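PDB 4QO5: cytochrome c-552/4 domain-containing protein from Ignicoccus hospitalis KIN4/I, which is of unknown function but carries eight heme c groups, associates with the membrane and probably takes part in electron transfer. Local coordinates for residues E60-P69 against C110-V118; C284-L292 against A302-L312. All blocks are in the same frame, centred on the assembly; numbering follows the deposited sequence.

Contact 1: E60-P69 against C110-V118. With HEC (heme c), chain D.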
loop_
_atom_site.group_PDB
_atom_site.type_symbol
_atom_site.label_atom_id
_atom_site.label_comp_id
_atom_site.label_asym_id
_atom_site.label_seq_id
_atom_site.Cartn_x
_atom_site.Cartn_y
_atom_site.Cartn_z
ATOM N N GLU A 60 -13.157 -11.278 30.969
ATOM C CA GLU A 60 -13.490 -11.441 29.558
ATOM C C GLU A 60 -14.326 -12.700 29.291
ATOM O O GLU A 60 -14.172 -13.338 28.248
ATOM C CB GLU A 60 -12.214 -11.481 28.708
ATOM C CG GLU A 60 -11.482 -10.120 28.682
ATOM C CD GLU A 60 -10.265 -10.129 27.772
ATOM O OE1 GLU A 60 -9.429 -11.049 27.890
ATOM O OE2 GLU A 60 -10.140 -9.198 26.949
ATOM N N VAL A 61 -15.155 -13.072 30.259
ATOM C CA VAL A 61 -16.249 -14.026 30.052
ATOM C C VAL A 61 -17.519 -13.289 30.442
ATOM O O VAL A 61 -17.453 -12.333 31.211
ATOM C CB VAL A 61 -16.137 -15.279 30.942
ATOM C CG1 VAL A 61 -15.006 -16.166 30.471
ATOM C CG2 VAL A 61 -15.968 -14.887 32.407
ATOM N N SER A 62 -18.672 -13.703 29.918
ATOM C CA SER A 62 -19.882 -12.966 30.215
ATOM C C SER A 62 -21.102 -13.841 30.487
ATOM O O SER A 62 -22.046 -13.382 31.096
ATOM C CB SER A 62 -20.196 -11.948 29.117
ATOM O OG SER A 62 -20.477 -12.592 27.892
ATOM N N THR A 63 -21.074 -15.102 30.067
ATOM C CA THR A 63 -22.142 -16.009 30.472
ATOM C C THR A 63 -21.975 -16.322 31.955
ATOM O O THR A 63 -20.904 -16.745 32.369
ATOM C CB THR A 63 -22.116 -17.319 29.678
ATOM O OG1 THR A 63 -22.160 -17.040 28.272
ATOM C CG2 THR A 63 -23.321 -18.192 30.058
ATOM N N PRO A 64 -23.033 -16.119 32.765
ATOM C CA PRO A 64 -22.900 -16.375 34.205
ATOM C C PRO A 64 -22.378 -17.778 34.487
ATOM O O PRO A 64 -22.748 -18.704 33.773
ATOM C CB PRO A 64 -24.336 -16.233 34.718
ATOM C CG PRO A 64 -24.973 -15.286 33.758
ATOM C CD PRO A 64 -24.368 -15.599 32.418
ATOM N N LEU A 65 -21.536 -17.925 35.506
ATOM C CA LEU A 65 -20.883 -19.202 35.754
ATOM C C LEU A 65 -21.891 -20.326 35.929
ATOM O O LEU A 65 -21.684 -21.421 35.401
ATOM C CB LEU A 65 -19.951 -19.140 36.967
ATOM C CG LEU A 65 -19.070 -20.373 37.206
ATOM C CD1 LEU A 65 -18.128 -20.693 36.031
ATOM C CD2 LEU A 65 -18.266 -20.171 38.483
ATOM N N ASP A 66 -22.985 -20.059 36.645
ATOM C CA ASP A 66 -23.970 -21.111 36.884
ATOM C C ASP A 66 -24.786 -21.490 35.640
ATOM O O ASP A 66 -25.572 -22.438 35.673
ATOM C CB ASP A 66 -24.887 -20.779 38.079
ATOM C CG ASP A 66 -25.699 -19.504 37.880
ATOM O OD1 ASP A 66 -25.633 -18.895 36.795
ATOM O OD2 ASP A 66 -26.429 -19.114 38.820
ATOM N N GLU A 67 -24.597 -20.755 34.550
ATOM C CA GLU A 67 -25.249 -21.073 33.284
ATOM C C GLU A 67 -24.280 -21.674 32.267
ATOM O O GLU A 67 -24.667 -21.988 31.143
ATOM C CB GLU A 67 -25.920 -19.834 32.704
ATOM C CG GLU A 67 -27.017 -19.284 33.628
ATOM C CD GLU A 67 -27.844 -18.191 32.975
ATOM O OE1 GLU A 67 -28.350 -18.419 31.854
ATOM O OE2 GLU A 67 -27.988 -17.108 33.584
ATOM N N ILE A 68 -23.014 -21.793 32.653
ATOM C CA ILE A 68 -22.024 -22.501 31.834
ATOM C C ILE A 68 -22.091 -23.954 32.284
ATOM O O ILE A 68 -22.120 -24.219 33.482
ATOM C CB ILE A 68 -20.606 -21.950 32.075
ATOM C CG1 ILE A 68 -20.509 -20.496 31.610
ATOM C CG2 ILE A 68 -19.531 -22.800 31.373
ATOM C CD1 ILE A 68 -19.115 -19.871 31.822
ATOM N N PRO A 69 -22.132 -24.896 31.332
ATOM C CA PRO A 69 -22.223 -26.324 31.694
ATOM C C PRO A 69 -21.118 -26.737 32.678
ATOM O O PRO A 69 -19.951 -26.361 32.513
ATOM C CB PRO A 69 -22.043 -27.035 30.353
ATOM C CG PRO A 69 -22.514 -26.043 29.321
ATOM C CD PRO A 69 -22.141 -24.680 29.873
ATOM N N CYS A 110 -19.524 -20.107 20.839
ATOM C CA CYS A 110 -18.894 -19.034 21.603
ATOM C C CYS A 110 -19.826 -18.514 22.693
ATOM O O CYS A 110 -19.368 -18.148 23.786
ATOM C CB CYS A 110 -18.514 -17.862 20.684
ATOM S SG CYS A 110 -17.520 -18.313 19.222
ATOM N N ALA A 111 -21.124 -18.475 22.396
ATOM C CA ALA A 111 -22.099 -17.878 23.321
ATOM C C ALA A 111 -22.231 -18.649 24.620
ATOM O O ALA A 111 -22.801 -18.151 25.593
ATOM C CB ALA A 111 -23.463 -17.742 22.666
ATOM N N VAL A 112 -21.735 -19.883 24.620
ATOM C CA VAL A 112 -21.772 -20.721 25.806
ATOM C C VAL A 112 -21.057 -20.018 26.966
ATOM O O VAL A 112 -21.488 -20.119 28.128
ATOM C CB VAL A 112 -21.199 -22.124 25.492
ATOM C CG1 VAL A 112 -20.991 -22.951 26.757
ATOM C CG2 VAL A 112 -22.138 -22.837 24.528
ATOM N N CYS A 113 -20.009 -19.260 26.637
ATOM C CA CYS A 113 -19.262 -18.488 27.635
ATOM C C CYS A 113 -19.228 -16.981 27.404
ATOM O O CYS A 113 -18.938 -16.239 28.324
ATOM C CB CYS A 113 -17.833 -19.004 27.736
ATOM S SG CYS A 113 -17.929 -20.709 28.159
ATOM N N HIS A 114 -19.540 -16.543 26.186
ATOM C CA HIS A 114 -19.485 -15.123 25.839
ATOM C C HIS A 114 -20.823 -14.669 25.326
ATOM O O HIS A 114 -20.924 -14.144 24.219
ATOM C CB HIS A 114 -18.443 -14.885 24.749
ATOM C CG HIS A 114 -17.077 -15.309 25.148
ATOM N ND1 HIS A 114 -16.438 -14.797 26.253
ATOM C CD2 HIS A 114 -16.233 -16.213 24.606
ATOM C CE1 HIS A 114 -15.246 -15.348 26.365
ATOM N NE2 HIS A 114 -15.103 -16.217 25.385
ATOM N N ARG A 115 -21.857 -14.877 26.135
ATOM C CA ARG A 115 -23.220 -14.543 25.728
ATOM C C ARG A 115 -23.389 -13.084 25.297
ATOM O O ARG A 115 -24.017 -12.791 24.262
ATOM C CB ARG A 115 -24.203 -14.889 26.856
ATOM C CG ARG A 115 -25.634 -14.500 26.547
ATOM C CD ARG A 115 -26.579 -15.540 27.120
ATOM N NE ARG A 115 -26.748 -15.414 28.558
ATOM C CZ ARG A 115 -27.139 -16.407 29.354
ATOM N NH1 ARG A 115 -27.361 -17.622 28.863
ATOM N NH2 ARG A 115 -27.282 -16.191 30.648
ATOM N N THR A 116 -22.809 -12.167 26.060
ATOM C CA THR A 116 -23.048 -10.744 25.798
ATOM C C THR A 116 -22.497 -10.342 24.433
ATOM O O THR A 116 -23.151 -9.615 23.670
ATOM C CB THR A 116 -22.459 -9.851 26.902
ATOM O OG1 THR A 116 -23.027 -10.224 28.162
ATOM C CG2 THR A 116 -22.773 -8.379 26.629
ATOM N N GLU A 117 -21.310 -10.851 24.109
ATOM C CA GLU A 117 -20.668 -10.531 22.853
ATOM C C GLU A 117 -21.486 -11.035 21.672
ATOM O O GLU A 117 -21.670 -10.333 20.676
ATOM C CB GLU A 117 -19.244 -11.099 22.814
ATOM C CG GLU A 117 -18.280 -10.412 23.778
ATOM C CD GLU A 117 -18.515 -10.754 25.251
ATOM O OE1 GLU A 117 -19.226 -11.736 25.550
ATOM O OE2 GLU A 117 -18.002 -10.016 26.126
ATOM N N VAL A 118 -21.991 -12.257 21.790
ATOM C CA VAL A 118 -22.782 -12.826 20.714
ATOM C C VAL A 118 -24.136 -12.113 20.564
ATOM O O VAL A 118 -24.579 -11.840 19.433
ATOM C CB VAL A 118 -22.925 -14.346 20.893
ATOM C CG1 VAL A 118 -23.744 -14.953 19.756
ATOM C CG2 VAL A 118 -21.528 -14.994 20.930
HETATM FE FE HEC D . -13.398 -17.407 24.891
HETATM C CHA HEC D . -11.218 -15.371 26.567
HETATM C CHB HEC D . -13.178 -15.366 22.143
HETATM C CHC HEC D . -15.222 -19.628 23.167
HETATM C CHD HEC D . -13.998 -19.214 27.746
HETATM N NA HEC D . -12.368 -15.709 24.433
HETATM C C1A HEC D . -11.515 -15.026 25.272
HETATM C C2A HEC D . -10.946 -13.912 24.547
HETATM C C3A HEC D . -11.503 -13.919 23.323
HETATM C C4A HEC D . -12.405 -15.043 23.232
HETATM C CMA HEC D . -11.248 -12.925 22.169
HETATM C CAA HEC D . -9.930 -12.885 25.139
HETATM C CBA HEC D . -8.531 -13.285 24.655
HETATM C CGA HEC D . -7.507 -12.233 25.018
HETATM O O1A HEC D . -7.732 -11.405 25.939
HETATM O O2A HEC D . -6.435 -12.237 24.366
HETATM N NB HEC D . -14.077 -17.406 23.095
HETATM C C1B HEC D . -13.829 -16.557 22.042
HETATM C C2B HEC D . -14.350 -17.115 20.838
HETATM C C3B HEC D . -14.851 -18.331 21.164
HETATM C C4B HEC D . -14.706 -18.524 22.557
HETATM C CMB HEC D . -14.224 -16.393 19.481
HETATM C CAB HEC D . -15.459 -19.502 20.394
HETATM C CBB HEC D . -14.773 -19.694 18.993
HETATM N NC HEC D . -14.473 -19.064 25.359
HETATM C C1C HEC D . -15.128 -19.891 24.502
HETATM C C2C HEC D . -15.885 -20.876 25.263
HETATM C C3C HEC D . -15.258 -20.909 26.465
HETATM C C4C HEC D . -14.538 -19.665 26.585
HETATM C CMC HEC D . -16.441 -22.113 24.508
HETATM C CAC HEC D . -15.429 -21.791 27.742
HETATM C CBC HEC D . -15.850 -23.267 27.556
HETATM N ND HEC D . -12.740 -17.323 26.805
HETATM C C1D HEC D . -13.094 -18.186 27.827
HETATM C C2D HEC D . -12.367 -17.869 29.017
HETATM C C3D HEC D . -11.508 -16.670 28.671
HETATM C C4D HEC D . -11.808 -16.376 27.285
HETATM C CMD HEC D . -12.434 -18.574 30.388
HETATM C CAD HEC D . -10.551 -15.962 29.650
HETATM C CBD HEC D . -11.334 -14.782 30.230
HETATM C CGD HEC D . -10.571 -14.072 31.321
HETATM O O1D HEC D . -11.125 -13.093 31.920
HETATM O O2D HEC D . -9.417 -14.487 31.590
HETATM O O HOH W 1 -23.811 -21.575 28.601
#

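Contact 2: C284-L292 against A302-L312. With HEC (heme c), chain F.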
loop_
_atom_site.group_PDB
_atom_site.type_symbol
_atom_site.label_atom_id
_atom_site.label_comp_id
_atom_site.label_asym_id
_atom_site.label_seq_id
_atom_site.Cartn_x
_atom_site.Cartn_y
_atom_site.Cartn_z
ATOM N N CYS A 284 -8.083 1.091 15.099
ATOM C CA CYS A 284 -9.490 0.887 14.743
ATOM C C CYS A 284 -10.320 0.535 15.964
ATOM O O CYS A 284 -11.361 1.141 16.205
ATOM C CB CYS A 284 -9.635 -0.250 13.747
ATOM S SG CYS A 284 -8.248 -0.458 12.639
ATOM N N ALA A 285 -9.864 -0.445 16.736
ATOM C CA ALA A 285 -10.635 -0.894 17.907
ATOM C C ALA A 285 -10.832 0.233 18.923
ATOM O O ALA A 285 -11.898 0.351 19.522
ATOM C CB ALA A 285 -9.971 -2.076 18.569
ATOM N N THR A 286 -9.804 1.060 19.115
ATOM C CA THR A 286 -9.878 2.159 20.089
ATOM C C THR A 286 -11.116 3.005 19.875
ATOM O O THR A 286 -11.860 3.300 20.816
ATOM C CB THR A 286 -8.643 3.108 20.003
ATOM O OG1 THR A 286 -7.425 2.352 20.119
ATOM C CG2 THR A 286 -8.719 4.152 21.112
ATOM N N CYS A 287 -11.378 3.350 18.622
ATOM C CA CYS A 287 -12.471 4.264 18.348
ATOM C C CYS A 287 -13.785 3.564 18.050
ATOM O O CYS A 287 -14.845 4.170 18.172
ATOM C CB CYS A 287 -12.097 5.185 17.204
ATOM S SG CYS A 287 -10.666 6.212 17.658
ATOM N N HIS A 288 -13.708 2.291 17.672
ATOM C CA HIS A 288 -14.881 1.578 17.173
ATOM C C HIS A 288 -15.488 0.505 18.044
ATOM O O HIS A 288 -16.660 0.188 17.859
ATOM C CB HIS A 288 -14.576 0.976 15.803
ATOM C CG HIS A 288 -14.549 2.002 14.732
ATOM N ND1 HIS A 288 -15.686 2.655 14.313
ATOM C CD2 HIS A 288 -13.517 2.563 14.057
ATOM C CE1 HIS A 288 -15.366 3.548 13.397
ATOM N NE2 HIS A 288 -14.061 3.487 13.207
ATOM N N MET A 289 -14.725 -0.043 18.990
ATOM C CA MET A 289 -15.171 -1.254 19.681
ATOM C C MET A 289 -14.754 -1.374 21.136
ATOM O O MET A 289 -15.479 -1.947 21.947
ATOM C CB MET A 289 -14.661 -2.516 18.940
ATOM C CG MET A 289 -15.221 -2.663 17.530
ATOM S SD MET A 289 -14.860 -4.248 16.760
ATOM C CE MET A 289 -16.072 -5.317 17.569
ATOM N N SER A 290 -13.587 -0.847 21.472
ATOM C CA SER A 290 -12.934 -1.203 22.741
ATOM C C SER A 290 -13.611 -0.664 24.002
ATOM O O SER A 290 -14.195 0.408 23.987
ATOM C CB SER A 290 -11.496 -0.690 22.732
ATOM O OG SER A 290 -10.728 -1.380 21.762
ATOM N N LEU A 291 -13.474 -1.402 25.100
ATOM C CA LEU A 291 -13.703 -0.846 26.428
ATOM C C LEU A 291 -12.538 0.093 26.739
ATOM O O LEU A 291 -11.377 -0.311 26.689
ATOM C CB LEU A 291 -13.739 -1.961 27.465
ATOM C CG LEU A 291 -13.661 -1.571 28.942
ATOM C CD1 LEU A 291 -14.838 -0.657 29.358
ATOM C CD2 LEU A 291 -13.637 -2.838 29.806
ATOM N N LEU A 292 -12.847 1.349 27.029
ATOM C CA LEU A 292 -11.822 2.342 27.360
ATOM C C LEU A 292 -12.088 2.898 28.753
ATOM O O LEU A 292 -13.212 3.300 29.062
ATOM C CB LEU A 292 -11.827 3.483 26.344
ATOM C CG LEU A 292 -11.500 3.147 24.881
ATOM C CD1 LEU A 292 -11.482 4.447 24.069
ATOM C CD2 LEU A 292 -10.178 2.342 24.677
ATOM N N ALA A 302 -15.604 4.579 27.288
ATOM C CA ALA A 302 -16.453 3.965 26.280
ATOM C C ALA A 302 -16.663 2.520 26.682
ATOM O O ALA A 302 -15.705 1.836 27.036
ATOM C CB ALA A 302 -15.787 4.031 24.901
ATOM N N GLU A 303 -17.913 2.067 26.646
ATOM C CA GLU A 303 -18.215 0.655 26.869
ATOM C C GLU A 303 -17.876 -0.172 25.631
ATOM O O GLU A 303 -18.106 0.253 24.491
ATOM C CB GLU A 303 -19.697 0.479 27.238
ATOM C CG GLU A 303 -20.089 1.154 28.539
ATOM C CD GLU A 303 -19.633 0.389 29.785
ATOM O OE1 GLU A 303 -19.171 -0.769 29.659
ATOM O OE2 GLU A 303 -19.749 0.948 30.900
ATOM N N ARG A 304 -17.334 -1.363 25.847
ATOM C CA ARG A 304 -17.044 -2.254 24.729
ATOM C C ARG A 304 -18.314 -2.554 23.942
ATOM O O ARG A 304 -19.414 -2.702 24.526
ATOM C CB ARG A 304 -16.442 -3.559 25.225
ATOM C CG ARG A 304 -15.854 -4.429 24.105
ATOM C CD ARG A 304 -15.419 -5.763 24.649
ATOM N NE ARG A 304 -14.311 -5.641 25.591
ATOM C CZ ARG A 304 -14.380 -5.939 26.883
ATOM N NH1 ARG A 304 -15.531 -6.335 27.427
ATOM N NH2 ARG A 304 -13.292 -5.818 27.637
ATOM N N THR A 305 -18.185 -2.622 22.622
ATOM C CA THR A 305 -19.303 -3.100 21.808
ATOM C C THR A 305 -18.876 -4.057 20.696
ATOM O O THR A 305 -17.880 -3.814 20.013
ATOM C CB THR A 305 -20.104 -1.938 21.185
ATOM O OG1 THR A 305 -21.250 -2.462 20.504
ATOM C CG2 THR A 305 -19.257 -1.140 20.201
ATOM N N HIS A 306 -19.646 -5.134 20.521
ATOM C CA HIS A 306 -19.476 -6.015 19.362
ATOM C C HIS A 306 -20.535 -5.735 18.320
ATOM O O HIS A 306 -20.730 -6.495 17.383
ATOM C CB HIS A 306 -19.480 -7.487 19.757
ATOM C CG HIS A 306 -18.130 -7.990 20.144
ATOM N ND1 HIS A 306 -17.581 -7.759 21.389
ATOM C CD2 HIS A 306 -17.197 -8.666 19.437
ATOM C CE1 HIS A 306 -16.380 -8.298 21.443
ATOM N NE2 HIS A 306 -16.129 -8.859 20.278
ATOM N N ASN A 307 -21.246 -4.636 18.513
ATOM C CA ASN A 307 -22.130 -4.139 17.468
ATOM C C ASN A 307 -21.579 -2.794 17.077
ATOM O O ASN A 307 -21.906 -1.784 17.712
ATOM C CB ASN A 307 -23.542 -3.967 18.009
ATOM C CG ASN A 307 -24.521 -3.500 16.938
ATOM O OD1 ASN A 307 -24.120 -3.114 15.838
ATOM N ND2 ASN A 307 -25.794 -3.521 17.260
ATOM N N VAL A 308 -20.745 -2.772 16.040
ATOM C CA VAL A 308 -20.045 -1.534 15.691
ATOM C C VAL A 308 -20.982 -0.402 15.267
ATOM O O VAL A 308 -20.621 0.768 15.391
ATOM C CB VAL A 308 -18.969 -1.750 14.619
ATOM C CG1 VAL A 308 -17.949 -2.759 15.115
ATOM C CG2 VAL A 308 -19.598 -2.229 13.338
ATOM N N ASP A 309 -22.171 -0.749 14.771
ATOM C CA ASP A 309 -23.164 0.246 14.355
ATOM C C ASP A 309 -23.468 1.265 15.458
ATOM O O ASP A 309 -23.752 2.437 15.178
ATOM C CB ASP A 309 -24.503 -0.425 13.988
ATOM C CG ASP A 309 -24.349 -1.576 13.004
ATOM O OD1 ASP A 309 -25.310 -2.368 12.886
ATOM O OD2 ASP A 309 -23.281 -1.692 12.362
ATOM N N THR A 310 -23.434 0.810 16.710
ATOM C CA THR A 310 -23.886 1.624 17.832
ATOM C C THR A 310 -23.049 2.879 18.059
ATOM O O THR A 310 -23.461 3.776 18.787
ATOM C CB THR A 310 -23.948 0.829 19.150
ATOM O OG1 THR A 310 -22.628 0.446 19.548
ATOM C CG2 THR A 310 -24.802 -0.402 18.977
ATOM N N ARG A 311 -21.878 2.933 17.440
ATOM C CA ARG A 311 -20.992 4.080 17.586
ATOM C C ARG A 311 -21.074 5.077 16.434
ATOM O O ARG A 311 -20.561 6.192 16.540
ATOM C CB ARG A 311 -19.557 3.611 17.770
ATOM C CG ARG A 311 -19.391 2.810 19.029
ATOM C CD ARG A 311 -18.054 3.042 19.611
ATOM N NE ARG A 311 -17.855 2.285 20.828
ATOM C CZ ARG A 311 -16.670 2.133 21.388
ATOM N NH1 ARG A 311 -15.608 2.703 20.822
ATOM N NH2 ARG A 311 -16.536 1.409 22.490
ATOM N N LEU A 312 -21.752 4.688 15.357
ATOM C CA LEU A 312 -21.794 5.490 14.139
ATOM C C LEU A 312 -23.063 6.331 14.045
ATOM O O LEU A 312 -24.167 5.819 14.277
ATOM C CB LEU A 312 -21.694 4.571 12.919
ATOM C CG LEU A 312 -20.569 3.539 12.948
ATOM C CD1 LEU A 312 -20.741 2.523 11.805
ATOM C CD2 LEU A 312 -19.199 4.214 12.868
HETATM FE FE HEC F . -14.526 -10.069 19.507
HETATM C CHA HEC F . -12.586 -8.872 22.112
HETATM C CHB HEC F . -15.611 -12.656 21.425
HETATM C CHC HEC F . -16.509 -11.207 16.896
HETATM C CHD HEC F . -13.497 -7.484 17.555
HETATM N NA HEC F . -14.119 -10.620 21.352
HETATM C C1A HEC F . -13.362 -9.992 22.315
HETATM C C2A HEC F . -13.465 -10.715 23.552
HETATM C C3A HEC F . -14.303 -11.730 23.354
HETATM C C4A HEC F . -14.757 -11.707 21.976
HETATM C CMA HEC F . -14.722 -12.769 24.403
HETATM C CAA HEC F . -12.747 -10.361 24.871
HETATM C CBA HEC F . -13.381 -9.105 25.486
HETATM C CGA HEC F . -14.772 -9.441 25.966
HETATM O O1A HEC F . -14.896 -10.137 27.005
HETATM O O2A HEC F . -15.750 -9.014 25.311
HETATM N NB HEC F . -15.737 -11.630 19.236
HETATM C C1B HEC F . -16.160 -12.544 20.170
HETATM C C2B HEC F . -17.222 -13.339 19.578
HETATM C C3B HEC F . -17.448 -12.819 18.353
HETATM C C4B HEC F . -16.508 -11.805 18.113
HETATM C CMB HEC F . -18.022 -14.407 20.365
HETATM C CAB HEC F . -18.429 -12.952 17.168
HETATM C CBB HEC F . -19.904 -13.102 17.685
HETATM N NC HEC F . -14.983 -9.527 17.671
HETATM C C1C HEC F . -15.734 -10.094 16.675
HETATM C C2C HEC F . -15.390 -9.539 15.389
HETATM C C3C HEC F . -14.797 -8.383 15.726
HETATM C C4C HEC F . -14.350 -8.445 17.068
HETATM C CMC HEC F . -16.322 -9.757 14.170
HETATM C CAC HEC F . -14.322 -7.146 14.965
HETATM C CBC HEC F . -15.329 -6.584 13.919
HETATM N ND HEC F . -13.241 -8.456 19.770
HETATM C C1D HEC F . -12.994 -7.482 18.822
HETATM C C2D HEC F . -12.151 -6.471 19.380
HETATM C C3D HEC F . -11.846 -6.926 20.796
HETATM C C4D HEC F . -12.597 -8.151 20.957
HETATM C CMD HEC F . -11.618 -5.207 18.670
HETATM C CAD HEC F . -11.028 -6.195 21.872
HETATM C CBD HEC F . -12.107 -5.387 22.614
HETATM C CGD HEC F . -11.556 -4.320 23.516
HETATM O O1D HEC F . -12.207 -4.030 24.558
HETATM O O2D HEC F . -10.486 -3.741 23.204
HETATM O O HOH W 2 -17.873 1.405 15.600
#

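Contact 1: E60-P69 against C110-V118
The carbonyl oxygen C113 O is gripped by two consecutive amides of the 60-69 loop, at 3.0 Å from S62 N and 3.0 Å from T63 N. C113 belongs to the CxxCH heme-binding motif C110-H114, so the loop is clamped onto the motif's backbone just before its histidine. The S62 amide arrives in the plane of the carbonyl and the T63 amide from above it, which lets one oxygen serve both over nearly straight bonds. Next to this pair, S62 OG sits between the backbone N and the carbonyl carbon of its own residue (chi1 65°), facing the start of helix 115-122. There it accepts from T116 N at 3.0 Å and donates to the syn lone pair of E117 OE1 at 2.8 Å, tying the helix's first turn to the loop. T63 OG1 donates to A111 O, 3.0 Å away, from above that carbonyl's plane.

H114 binds the heme iron through NE2 opposite M43, while C110 and C113 supply the thioether links. The carbonyl E60 O lies at the edge of the imidazole, and E60 N donates to the heme propionate oxygen O1D at 2.9 Å; the loop therefore holds both the motif and the heme it carries. Beside the thioether link, I68 CD1 packs on C113 SG, and farther out P69 CD meets V112 CG1, while a water that donates to both E67 O and V112 O joins the two backbones.

At the outer end, R115 folds back across T63, whose CG2 lies over one face of the guanidinium. Its salt bridge with E67 is led by R115 NH2, 2.7 Å from E67 OE1: the oxygen lies in the guanidinium plane, but the donor stands above the carboxylate plane, with the two planes turned 51° apart.

Contact 2: C284-L292 against A302-L312
A302 pairs with L292 as an antiparallel hydrogen-bonded pair, with L292 N 2.9 Å from A302 O, and this short hairpin brings the chain back past the CxxCH helix C284-H288. Next, E303 offers its backbone O to the guanidinium of R311. R304 reaches the propionate of the heme that H306 ligates: R304 NE is 2.8 Å from O1D, an oxygen that L291 N also binds, and the guanidinium is sandwiched between heme CBA and L291 CB. T305 N donates to M289 O at 2.9 Å. T305 O, buried without a hydrogen-bonding partner, faces the CB and CE of M289.

H306 coordinates the iron through NE2, with H219 on the other side. M289 bends at its thioether (chi3 78°), which lays CE over one face of the H306 ring and against the heme edge. V308 CG1 packs on M289 CG at 3.6 Å, and a water joins V308 O to both H288 O and H288 ND1. R311 spreads its guanidinium beside the helix end, with NH1 3.1 Å from C287 O and NH2 both 3.0 Å from S290 O and 2.8 Å from E303 O. All three oxygens lie near its plane. The buried, presumably positive group is thus met by backbone carbonyls from both segments, and C287 O, near the helix's C-terminal end, would probably add a favourable dipole.

Each contact joins a CxxCH motif to another part of the chain: in contact 1 a loop some 40 residues earlier, in contact 2 the returning arm of a short hairpin. Each motif's histidine shares its iron with a methionine, M43 in contact 1 and M486 in contact 2. Contact 1 lies farther from the chain centre and is only partly buried; a salt bridge closes its outer, more exposed end. Contact 2 is deeply buried: R311 meets backbone carbonyls and R304 a heme propionate, where R115 of contact 1 meets a protein carboxylate. Its second segment ligates a further heme, one with two axial histidines. Although their centres are 20 Å apart, the contacts meet where E117 CG packs 3.6 Å from H306 ND1.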